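Side-chain contacts in thermoresistant glucokinase (Janibacter sp. HTCC2649, PDB 4EUN), which probably phosphorylates gluconate or a related sugar acid with ATP, acting as a gluconokinase of the P-loop kinase type: residues Leu176-Pro179 with Pro180-Ile184; His148-Pro151 with Ala152-Gln156; Glu56-Ala60 with Asp61-Ser65; Thr43-Ala46 with His47-Asp51. All coordinates share one frame; numbering follows the deposited sequence. Where two conformers were deposited one is given.

Interaction 1: Leu176-Pro179 with Pro180-Ile184; sequences LRQP and PEQLI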
loop_
_atom_site.group_PDB
_atom_site.type_symbol
_atom_site.label_atom_id
_atom_site.label_comp_id
_atom_site.label_asym_id
_atom_site.label_seq_id
_atom_site.Cartn_x
_atom_site.Cartn_y
_atom_site.Cartn_z
ATOM N N LEU A 176 18.479 -3.456 -6.890
ATOM C CA LEU A 176 17.451 -2.684 -7.597
ATOM C C LEU A 176 17.862 -2.278 -9.009
ATOM O O LEU A 176 17.064 -1.699 -9.753
ATOM C CB LEU A 176 17.026 -1.456 -6.786
ATOM C CG LEU A 176 18.087 -0.452 -6.316
ATOM C CD1 LEU A 176 18.536 0.487 -7.429
ATOM C CD2 LEU A 176 17.535 0.348 -5.149
ATOM N N ARG A 177 19.103 -2.567 -9.377
ATOM C CA ARG A 177 19.543 -2.347 -10.748
ATOM C C ARG A 177 18.944 -3.393 -11.684
ATOM O O ARG A 177 18.935 -3.208 -12.901
ATOM C CB ARG A 177 21.068 -2.364 -10.831
ATOM C CG ARG A 177 21.697 -1.138 -10.210
ATOM C CD ARG A 177 23.201 -1.261 -10.118
ATOM N NE ARG A 177 23.602 -2.238 -9.109
ATOM C CZ ARG A 177 24.857 -2.437 -8.718
ATOM N NH1 ARG A 177 25.834 -1.730 -9.251
ATOM N NH2 ARG A 177 25.128 -3.345 -7.795
ATOM N N GLN A 178 18.449 -4.492 -11.113
ATOM C CA GLN A 178 17.866 -5.564 -11.919
ATOM C C GLN A 178 16.410 -5.259 -12.213
ATOM O O GLN A 178 15.760 -4.524 -11.466
ATOM C CB GLN A 178 18.019 -6.929 -11.231
ATOM C CG GLN A 178 19.477 -7.387 -11.140
ATOM C CD GLN A 178 19.670 -8.632 -10.290
ATOM O OE1 GLN A 178 18.707 -9.303 -9.918
ATOM N NE2 GLN A 178 20.923 -8.945 -9.976
ATOM N N PRO A 179 15.891 -5.802 -13.325
ATOM C CA PRO A 179 14.477 -5.524 -13.596
ATOM C C PRO A 179 13.566 -6.147 -12.539
ATOM O O PRO A 179 13.826 -7.264 -12.079
ATOM C CB PRO A 179 14.245 -6.142 -14.981
ATOM C CG PRO A 179 15.382 -7.094 -15.197
ATOM C CD PRO A 179 16.538 -6.576 -14.400
ATOM N N PRO A 180 12.506 -5.419 -12.158
ATOM C CA PRO A 180 11.559 -5.806 -11.108
ATOM C C PRO A 180 10.982 -7.205 -11.321
ATOM O O PRO A 180 10.812 -7.936 -10.345
ATOM C CB PRO A 180 10.449 -4.762 -11.242
ATOM C CG PRO A 180 11.128 -3.570 -11.821
ATOM C CD PRO A 180 12.153 -4.123 -12.766
ATOM N N GLU A 181 10.696 -7.564 -12.571
ATOM C CA GLU A 181 10.188 -8.896 -12.894
ATOM C C GLU A 181 11.153 -9.983 -12.426
ATOM O O GLU A 181 10.732 -11.017 -11.905
ATOM C CB GLU A 181 9.953 -9.037 -14.398
ATOM C CG GLU A 181 9.400 -10.397 -14.803
ATOM C CD GLU A 181 9.399 -10.613 -16.304
ATOM O OE1 GLU A 181 10.470 -10.938 -16.859
ATOM O OE2 GLU A 181 8.328 -10.456 -16.929
ATOM N N GLN A 182 12.447 -9.742 -12.619
ATOM C CA GLN A 182 13.483 -10.662 -12.162
ATOM C C GLN A 182 13.555 -10.709 -10.639
ATOM O O GLN A 182 13.677 -11.783 -10.050
ATOM C CB GLN A 182 14.851 -10.251 -12.715
ATOM C CG GLN A 182 15.144 -10.754 -14.115
ATOM C CD GLN A 182 16.599 -11.155 -14.279
ATOM O OE1 GLN A 182 17.428 -10.901 -13.400
ATOM N NE2 GLN A 182 16.916 -11.795 -15.399
ATOM N N LEU A 183 13.495 -9.538 -10.011
ATOM C CA LEU A 183 13.579 -9.454 -8.559
ATOM C C LEU A 183 12.381 -10.144 -7.892
ATOM O O LEU A 183 12.539 -10.842 -6.889
ATOM C CB LEU A 183 13.687 -7.994 -8.116
ATOM C CG LEU A 183 14.954 -7.262 -8.570
ATOM C CD1 LEU A 183 14.957 -5.819 -8.065
ATOM C CD2 LEU A 183 16.197 -7.993 -8.088
ATOM N N ILE A 184 11.197 -9.953 -8.460
ATOM C CA ILE A 184 9.983 -10.595 -7.941
ATOM C C ILE A 184 10.072 -12.124 -8.038
ATOM O O ILE A 184 9.725 -12.834 -7.090
ATOM C CB ILE A 184 8.730 -10.082 -8.675
ATOM C CG1 ILE A 184 8.447 -8.632 -8.274
ATOM C CG2 ILE A 184 7.523 -10.954 -8.357
ATOM C CD1 ILE A 184 7.584 -7.870 -9.259
#

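Interaction 2: His148-Pro151 with Ala152-Gln156; sequences HFMP and ASLLQ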
loop_
_atom_site.group_PDB
_atom_site.type_symbol
_atom_site.label_atom_id
_atom_site.label_comp_id
_atom_site.label_asym_id
_atom_site.label_seq_id
_atom_site.Cartn_x
_atom_site.Cartn_y
_atom_site.Cartn_z
ATOM N N HIS A 148 7.620 14.009 -5.130
ATOM C CA HIS A 148 8.232 13.149 -4.135
ATOM C C HIS A 148 7.480 13.242 -2.823
ATOM O O HIS A 148 7.151 14.332 -2.349
ATOM C CB HIS A 148 9.712 13.485 -3.939
ATOM C CG HIS A 148 10.543 13.250 -5.161
ATOM N ND1 HIS A 148 11.103 14.275 -5.890
ATOM C CD2 HIS A 148 10.884 12.104 -5.797
ATOM C CE1 HIS A 148 11.767 13.772 -6.916
ATOM N NE2 HIS A 148 11.649 12.457 -6.882
ATOM N N PHE A 149 7.205 12.081 -2.248
ATOM C CA PHE A 149 6.566 12.003 -0.950
ATOM C C PHE A 149 7.565 12.440 0.127
ATOM O O PHE A 149 7.205 13.129 1.087
ATOM C CB PHE A 149 6.073 10.569 -0.738
ATOM C CG PHE A 149 5.536 10.310 0.626
ATOM C CD1 PHE A 149 4.552 11.130 1.170
ATOM C CD2 PHE A 149 6.004 9.234 1.367
ATOM C CE1 PHE A 149 4.067 10.893 2.447
ATOM C CE2 PHE A 149 5.511 8.977 2.635
ATOM C CZ PHE A 149 4.541 9.805 3.176
ATOM N N MET A 150 8.830 12.073 -0.064
ATOM C CA MET A 150 9.898 12.438 0.868
ATOM C C MET A 150 11.001 13.193 0.141
ATOM O O MET A 150 11.261 12.940 -1.038
ATOM C CB MET A 150 10.481 11.180 1.520
ATOM C CG MET A 150 9.531 10.512 2.496
ATOM S SD MET A 150 9.356 11.523 3.974
ATOM C CE MET A 150 7.682 11.156 4.482
ATOM N N PRO A 151 11.671 14.115 0.844
ATOM C CA PRO A 151 12.693 14.921 0.169
ATOM C C PRO A 151 13.936 14.107 -0.147
ATOM O O PRO A 151 14.293 13.209 0.613
ATOM C CB PRO A 151 13.032 16.008 1.201
ATOM C CG PRO A 151 12.549 15.462 2.522
ATOM C CD PRO A 151 11.374 14.594 2.205
ATOM N N ALA A 152 14.578 14.415 -1.269
ATOM C CA ALA A 152 15.798 13.747 -1.678
ATOM C C ALA A 152 16.892 13.851 -0.626
ATOM O O ALA A 152 17.761 12.983 -0.549
ATOM C CB ALA A 152 16.282 14.310 -3.005
ATOM N N SER A 153 16.857 14.922 0.168
ATOM C CA SER A 153 17.895 15.170 1.166
ATOM C C SER A 153 17.913 14.108 2.261
ATOM O O SER A 153 18.911 13.968 2.971
ATOM C CB SER A 153 17.729 16.560 1.792
ATOM O OG SER A 153 16.556 16.616 2.584
ATOM N N LEU A 154 16.823 13.355 2.399
ATOM C CA LEU A 154 16.768 12.319 3.427
ATOM C C LEU A 154 17.581 11.093 3.053
ATOM O O LEU A 154 17.852 10.256 3.913
ATOM C CB LEU A 154 15.325 11.882 3.699
ATOM C CG LEU A 154 14.457 12.734 4.617
ATOM C CD1 LEU A 154 13.068 12.120 4.715
ATOM C CD2 LEU A 154 15.083 12.836 5.992
ATOM N N LEU A 155 17.962 10.976 1.782
ATOM C CA LEU A 155 18.609 9.751 1.307
ATOM C C LEU A 155 19.880 9.419 2.074
ATOM O O LEU A 155 20.085 8.274 2.448
ATOM C CB LEU A 155 18.909 9.797 -0.197
ATOM C CG LEU A 155 19.638 8.564 -0.751
ATOM C CD1 LEU A 155 18.778 7.305 -0.638
ATOM C CD2 LEU A 155 20.056 8.775 -2.191
ATOM N N GLN A 156 20.734 10.414 2.309
ATOM C CA GLN A 156 21.984 10.170 3.024
ATOM C C GLN A 156 21.750 9.528 4.387
ATOM O O GLN A 156 22.377 8.514 4.726
ATOM C CB GLN A 156 22.772 11.473 3.197
ATOM C CG GLN A 156 24.028 11.322 4.041
ATOM C CD GLN A 156 24.757 12.642 4.244
ATOM O OE1 GLN A 156 24.184 13.611 4.751
ATOM N NE2 GLN A 156 26.028 12.688 3.848
#

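Interaction 3: Glu56-Ala60 with Asp61-Ser65; sequences EFAEA and DAFHS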
loop_
_atom_site.group_PDB
_atom_site.type_symbol
_atom_site.label_atom_id
_atom_site.label_comp_id
_atom_site.label_asym_id
_atom_site.label_seq_id
_atom_site.Cartn_x
_atom_site.Cartn_y
_atom_site.Cartn_z
ATOM N N GLU A 56 -1.352 -10.259 2.158
ATOM C CA GLU A 56 -1.995 -8.944 2.246
ATOM C C GLU A 56 -0.935 -7.863 2.230
ATOM O O GLU A 56 -0.065 -7.847 3.087
ATOM C CB GLU A 56 -2.788 -8.778 3.540
ATOM C CG GLU A 56 -3.404 -7.380 3.633
ATOM C CD GLU A 56 -4.208 -7.136 4.888
ATOM O OE1 GLU A 56 -4.344 -8.064 5.716
ATOM O OE2 GLU A 56 -4.713 -5.995 5.033
ATOM N N PHE A 57 -1.051 -6.937 1.285
ATOM C CA PHE A 57 -0.074 -5.862 1.156
ATOM C C PHE A 57 -0.462 -4.667 2.015
ATOM O O PHE A 57 -1.618 -4.254 2.037
ATOM C CB PHE A 57 0.027 -5.447 -0.317
ATOM C CG PHE A 57 0.758 -4.152 -0.541
ATOM C CD1 PHE A 57 2.090 -4.009 -0.173
ATOM C CD2 PHE A 57 0.117 -3.085 -1.145
ATOM C CE1 PHE A 57 2.745 -2.816 -0.387
ATOM C CE2 PHE A 57 0.778 -1.896 -1.371
ATOM C CZ PHE A 57 2.095 -1.763 -0.991
ATOM N N ALA A 58 0.517 -4.106 2.723
ATOM C CA ALA A 58 0.311 -2.838 3.419
ATOM C C ALA A 58 1.565 -1.984 3.324
ATOM O O ALA A 58 2.677 -2.493 3.244
ATOM C CB ALA A 58 -0.042 -3.068 4.872
ATOM N N GLU A 59 1.358 -0.674 3.357
ATOM C CA GLU A 59 2.439 0.291 3.303
ATOM C C GLU A 59 2.716 0.758 4.725
ATOM O O GLU A 59 1.838 1.334 5.363
ATOM C CB GLU A 59 1.981 1.465 2.443
ATOM C CG GLU A 59 2.984 1.874 1.400
ATOM C CD GLU A 59 4.211 2.486 2.023
ATOM O OE1 GLU A 59 5.328 2.228 1.527
ATOM O OE2 GLU A 59 4.054 3.229 3.017
ATOM N N ALA A 60 3.922 0.494 5.229
ATOM C CA ALA A 60 4.226 0.768 6.634
ATOM C C ALA A 60 4.164 2.245 7.028
ATOM O O ALA A 60 3.859 2.549 8.178
ATOM C CB ALA A 60 5.581 0.175 7.037
ATOM N N ASP A 61 4.428 3.161 6.097
ATOM C CA ASP A 61 4.417 4.580 6.464
ATOM C C ASP A 61 3.023 5.025 6.914
ATOM O O ASP A 61 2.891 6.021 7.611
ATOM C CB ASP A 61 4.920 5.481 5.327
ATOM C CG ASP A 61 6.422 5.631 5.315
ATOM O OD1 ASP A 61 7.068 5.299 6.332
ATOM O OD2 ASP A 61 6.962 6.110 4.289
ATOM N N ALA A 62 1.975 4.305 6.515
ATOM C CA ALA A 62 0.638 4.719 6.897
ATOM C C ALA A 62 0.429 4.547 8.397
ATOM O O ALA A 62 -0.461 5.167 8.977
ATOM C CB ALA A 62 -0.415 3.926 6.111
ATOM N N PHE A 63 1.266 3.721 9.016
ATOM C CA PHE A 63 1.199 3.464 10.456
ATOM C C PHE A 63 1.906 4.545 11.264
ATOM O O PHE A 63 1.767 4.587 12.486
ATOM C CB PHE A 63 1.833 2.113 10.798
ATOM C CG PHE A 63 1.048 0.925 10.314
ATOM C CD1 PHE A 63 1.074 0.555 8.975
ATOM C CD2 PHE A 63 0.317 0.157 11.207
ATOM C CE1 PHE A 63 0.370 -0.557 8.528
ATOM C CE2 PHE A 63 -0.391 -0.959 10.770
ATOM C CZ PHE A 63 -0.362 -1.315 9.431
ATOM N N HIS A 64 2.689 5.393 10.596
ATOM C CA HIS A 64 3.345 6.520 11.271
ATOM C C HIS A 64 2.276 7.521 11.684
ATOM O O HIS A 64 1.233 7.623 11.039
ATOM C CB HIS A 64 4.330 7.239 10.332
ATOM C CG HIS A 64 5.750 6.777 10.440
ATOM N ND1 HIS A 64 6.449 6.798 11.623
ATOM C CD2 HIS A 64 6.613 6.318 9.498
ATOM C CE1 HIS A 64 7.680 6.362 11.414
ATOM N NE2 HIS A 64 7.804 6.067 10.133
ATOM N N SER A 65 2.542 8.281 12.743
ATOM C CA SER A 65 1.698 9.425 13.087
ATOM C C SER A 65 1.823 10.482 12.000
ATOM O O SER A 65 2.830 10.543 11.297
ATOM C CB SER A 65 2.133 10.032 14.429
ATOM O OG SER A 65 3.430 10.603 14.350
#

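Interaction 4: Thr43-Ala46 with His47-Asp51; sequences TTIA and HGVAD. With SO4 (sulfate ion), chain B.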
loop_
_atom_site.group_PDB
_atom_site.type_symbol
_atom_site.label_atom_id
_atom_site.label_comp_id
_atom_site.label_asym_id
_atom_site.label_seq_id
_atom_site.Cartn_x
_atom_site.Cartn_y
_atom_site.Cartn_z
ATOM N N THR A 43 7.417 -0.787 -3.389
ATOM C CA THR A 43 5.998 -1.009 -3.636
ATOM C C THR A 43 5.790 -1.967 -4.805
ATOM O O THR A 43 4.985 -2.893 -4.714
ATOM C CB THR A 43 5.249 0.315 -3.867
ATOM O OG1 THR A 43 5.364 1.129 -2.692
ATOM C CG2 THR A 43 3.779 0.055 -4.154
ATOM N N THR A 44 6.534 -1.759 -5.889
ATOM C CA THR A 44 6.458 -2.640 -7.055
ATOM C C THR A 44 6.794 -4.097 -6.711
ATOM O O THR A 44 6.083 -5.018 -7.115
ATOM C CB THR A 44 7.359 -2.127 -8.203
ATOM O OG1 THR A 44 6.866 -0.861 -8.664
ATOM C CG2 THR A 44 7.358 -3.104 -9.358
ATOM N N ILE A 45 7.872 -4.303 -5.960
ATOM C CA ILE A 45 8.267 -5.642 -5.537
ATOM C C ILE A 45 7.225 -6.276 -4.611
ATOM O O ILE A 45 6.807 -7.415 -4.825
ATOM C CB ILE A 45 9.654 -5.634 -4.837
ATOM C CG1 ILE A 45 10.715 -4.995 -5.741
ATOM C CG2 ILE A 45 10.057 -7.045 -4.436
ATOM C CD1 ILE A 45 10.846 -5.662 -7.102
ATOM N N ALA A 46 6.797 -5.537 -3.589
ATOM C CA ALA A 46 5.817 -6.060 -2.632
ATOM C C ALA A 46 4.501 -6.412 -3.312
ATOM O O ALA A 46 3.888 -7.442 -3.007
ATOM C CB ALA A 46 5.582 -5.058 -1.508
ATOM N N HIS A 47 4.071 -5.541 -4.217
ATOM C CA HIS A 47 2.832 -5.733 -4.962
ATOM C C HIS A 47 2.950 -6.959 -5.863
ATOM O O HIS A 47 2.025 -7.765 -5.954
ATOM C CB HIS A 47 2.526 -4.485 -5.794
ATOM C CG HIS A 47 1.214 -4.537 -6.514
ATOM N ND1 HIS A 47 0.965 -3.801 -7.653
ATOM C CD2 HIS A 47 0.076 -5.221 -6.249
ATOM C CE1 HIS A 47 -0.268 -4.038 -8.064
ATOM N NE2 HIS A 47 -0.830 -4.895 -7.231
ATOM N N GLY A 48 4.092 -7.107 -6.528
ATOM C CA GLY A 48 4.316 -8.258 -7.384
ATOM C C GLY A 48 4.315 -9.571 -6.622
ATOM O O GLY A 48 3.792 -10.581 -7.106
ATOM N N VAL A 49 4.926 -9.569 -5.438
ATOM C CA VAL A 49 4.924 -10.754 -4.585
ATOM C C VAL A 49 3.511 -11.057 -4.076
ATOM O O VAL A 49 3.069 -12.207 -4.089
ATOM C CB VAL A 49 5.918 -10.608 -3.401
ATOM C CG1 VAL A 49 5.742 -11.750 -2.409
ATOM C CG2 VAL A 49 7.348 -10.589 -3.908
ATOM N N ALA A 50 2.800 -10.019 -3.651
ATOM C CA ALA A 50 1.449 -10.180 -3.118
ATOM C C ALA A 50 0.516 -10.805 -4.148
ATOM O O ALA A 50 -0.294 -11.678 -3.816
ATOM C CB ALA A 50 0.903 -8.833 -2.654
ATOM N N ASP A 51 0.626 -10.350 -5.393
ATOM C CA ASP A 51 -0.296 -10.767 -6.450
ATOM C C ASP A 51 -0.184 -12.245 -6.810
ATOM O O ASP A 51 -1.119 -12.825 -7.372
ATOM C CB ASP A 51 -0.117 -9.890 -7.696
ATOM C CG ASP A 51 -1.229 -8.871 -7.855
ATOM O OD1 ASP A 51 -1.665 -8.297 -6.834
ATOM O OD2 ASP A 51 -1.681 -8.654 -8.998
HETATM S S SO4 B . 9.449 3.007 -3.122
HETATM O O1 SO4 B . 10.443 2.434 -2.223
HETATM O O2 SO4 B . 9.243 4.400 -2.753
HETATM O O3 SO4 B . 8.201 2.267 -2.997
HETATM O O4 SO4 B . 9.899 2.942 -4.503
#

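Interaction 1: Leu176-Pro179 with Pro180-Ile184
Leu183 lays its CD2 methyl against the side chain of Gln178. CD2 is 3.4 Å from Gln178 OE1 and 3.8 Å from Gln178 CB, and the two side chains cross at about a right angle. The other branch, Leu183 CD1, reaches back to 4.0 Å from Leu176 CA. Leu183 CG stands opposite its own carbonyl carbon (chi1 -64°), which sends both methyls back toward 176-179. Next to this, the ring of Pro179 and the side chain of Gln182 lie side by side and point the same way, with Pro179 CG 3.8 Å from Gln182 CG. The amide plane of Gln182 is turned 84° from that of Gln178.

Pro179 is the N-cap residue of helix 180-191, which follows strand 171-175, outermost in the parallel sheet of this chain. Its carbonyl O accepts Leu183 N in the carbonyl plane at 3.1 Å, with an N-H...O angle of 157°. Gln182 N makes a weak second bond to Pro179 O at 2.9 Å. Pro180 opens the helix with no N-H to offer.

Further out, Leu183 also meets Ile45 of helix 42-53 and Leu131 of strand 127-132. Pro180 rests on Thr44. Leu176 packs on Val137 and Ile138 of helix 135-142.

Interaction 2: His148-Pro151 with Ala152-Gln156
Leu154 crosses the ring of Pro151 at a slant and touches it with two atoms. Leu154 CG is 3.9 Å from Pro151 CG, and the CD1 branch lies 3.9 Å from Pro151 CD. The same methyl goes on to Met150, where CD1 is 3.8 Å from the sulfur SD. One leucine branch thus meets two successive residues. The first torsion of Leu154 (chi1 -81°) sets CG beside its own backbone N, on the side where the proline ring lies.

Met150 is bent at both chi2 and chi3, so its chain folds over instead of stretching out. The end methyl CE comes to rest 3.5 Å above one face of the Phe149 ring, offset toward the rim. The thioether therefore has Leu154 at its sulfur and an aromatic face at its methyl. At another part of the proline ring, Ser153 OG lies 3.8 Å from Pro151 CB.

The backbone turns here from a loop toward helix 155-161. Pro151 O accepts Leu154 N at 3.1 Å. The N-H points well at the oxygen (163°), but the donor sits 51° out of the carbonyl plane. Residues 152-154 already have helical backbone angles. The position of this loop, after helix 135-142, is consistent with the lid of related P-loop kinases.

Met150 and Leu154 both pack on Met72 of helix 66-73, and Leu155 turns to Ile138 of helix 135-142. His200 of the second subunit packs on Pro151 and His148. Phe149 meets Glu56 of that subunit.

Interaction 3: Glu56-Ala60 with Asp61-Ser65
Glu59 bends back at chi2 and offers OE2 to the backbone N-H of Asp61, 3.1 Å from Asp61 N, which comes from above the carboxylate plane. The other oxygen, OE1, is bonded to Thr107 OG1. Glu59 was modelled in two conformers, so these side-chain bonds hold for one of them and are less certain than the backbone bonds. Two backbone bonds cross the contact. Ala62 N gives to Glu59 O at 3.2 Å and Phe63 N gives to Ala60 O at 3.0 Å, each from outside the carbonyl plane. They form the short 3-10 turn that follows strand 56-59. Ala60 O has a second partner in Trp86 NE1.

The side chains of Glu59 and Asp61 lie side by side and point the same way, their carboxylate planes 59° apart. Glu59 OE2 and Asp61 OD2 are 4.3 Å from each other, a like-charge pair. Of the two, Glu59 is the one near a bound sulfate, about 5 Å from its side chain.

Phe63 turns its ring edge to a carbonyl: Glu59 O lies in the ring plane, 3.8 Å from CD1. The apolar contact is loose, with Ala58 CB 4.5 Å from Phe63 CE1.

Strand 56-59, outermost in the sheet of this chain, pairs with strand 104-108. Phe63 meets Trp93 of helix 80-99 edge-to-face, and His64 stacks on Trp86. Trp93 of the second subunit bonds to Ala62 O. Ser65 caps helix 66-73.

Interaction 4: Thr43-Ala46 with His47-Asp51
Thr43 and His47 sit one helical turn apart and meet through the carbonyl of Thr43. Thr43 O accepts His47 N at 2.8 Å, and His47 CB lies 3.1 Å from the same oxygen, as the helix geometry brings it. A chi1 of -175° carries His47 CG across from the backbone N, and the imidazole leads away from 43-46.

The side chain of Thr43 goes the other way, to the sulfate. Thr43 CB is 3.6 Å from sulfate O3. At the tip, OG1 lies 3.1 Å from the same oxygen, placed there by a chi1 of -61° that holds OG1 beside the backbone N. That N gives a hydrogen bond to sulfate O3 at 3.2 Å, with an N-H...O angle of 158°. The methyl CG2 touches Phe57 of strand 56-59.

Further along helix 42-53 the contacts are those of a regular alpha-helix. Val49 CG2 rests 3.3 Å from Ile45 O, while the CG2 methyls of Ile45 and Val49 are only in loose contact. Ala50 N bonds to Ala46 O at 2.9 Å. Ala46 and Val49 face strand 104-108, and Ile45 faces helix 180-191. His47 packs on Thr44 of the second subunit.

Lys42 NZ, Gly41 N and Gly39 N also bind the sulfate. Its grip by backbone amides and a lysine at the start of a helix is consistent with a P-loop (Walker A). The ion, probably from the crystallisation liquor, would then mark a place for a phosphate of ATP. The helix dipole would favour such an anion.

Overall arrangement
Interactions 1, 3 and 4 follow or flank strands of the sheet; interaction 2 spans the loop leading into helix 155-161. All four are partly buried. Interaction 1 has the most exposed residues, four of seven touching. Interactions 3 and 4 have none and lie nearer the chain centre. Helix 42-53 of interaction 4 touches both helix 180-191 of interaction 1 and strand 56-59 of interaction 3. Interaction 2 meets only interaction 3, through Phe149 and Asp61. A proline carbonyl takes backbone N-H groups in interactions 1 and 2; only in interaction 1 is it a clear N-cap. Interaction 3 gathers carboxylates and interaction 4 binds an anion. Interactions 2, 3 and 4 also reach the second subunit.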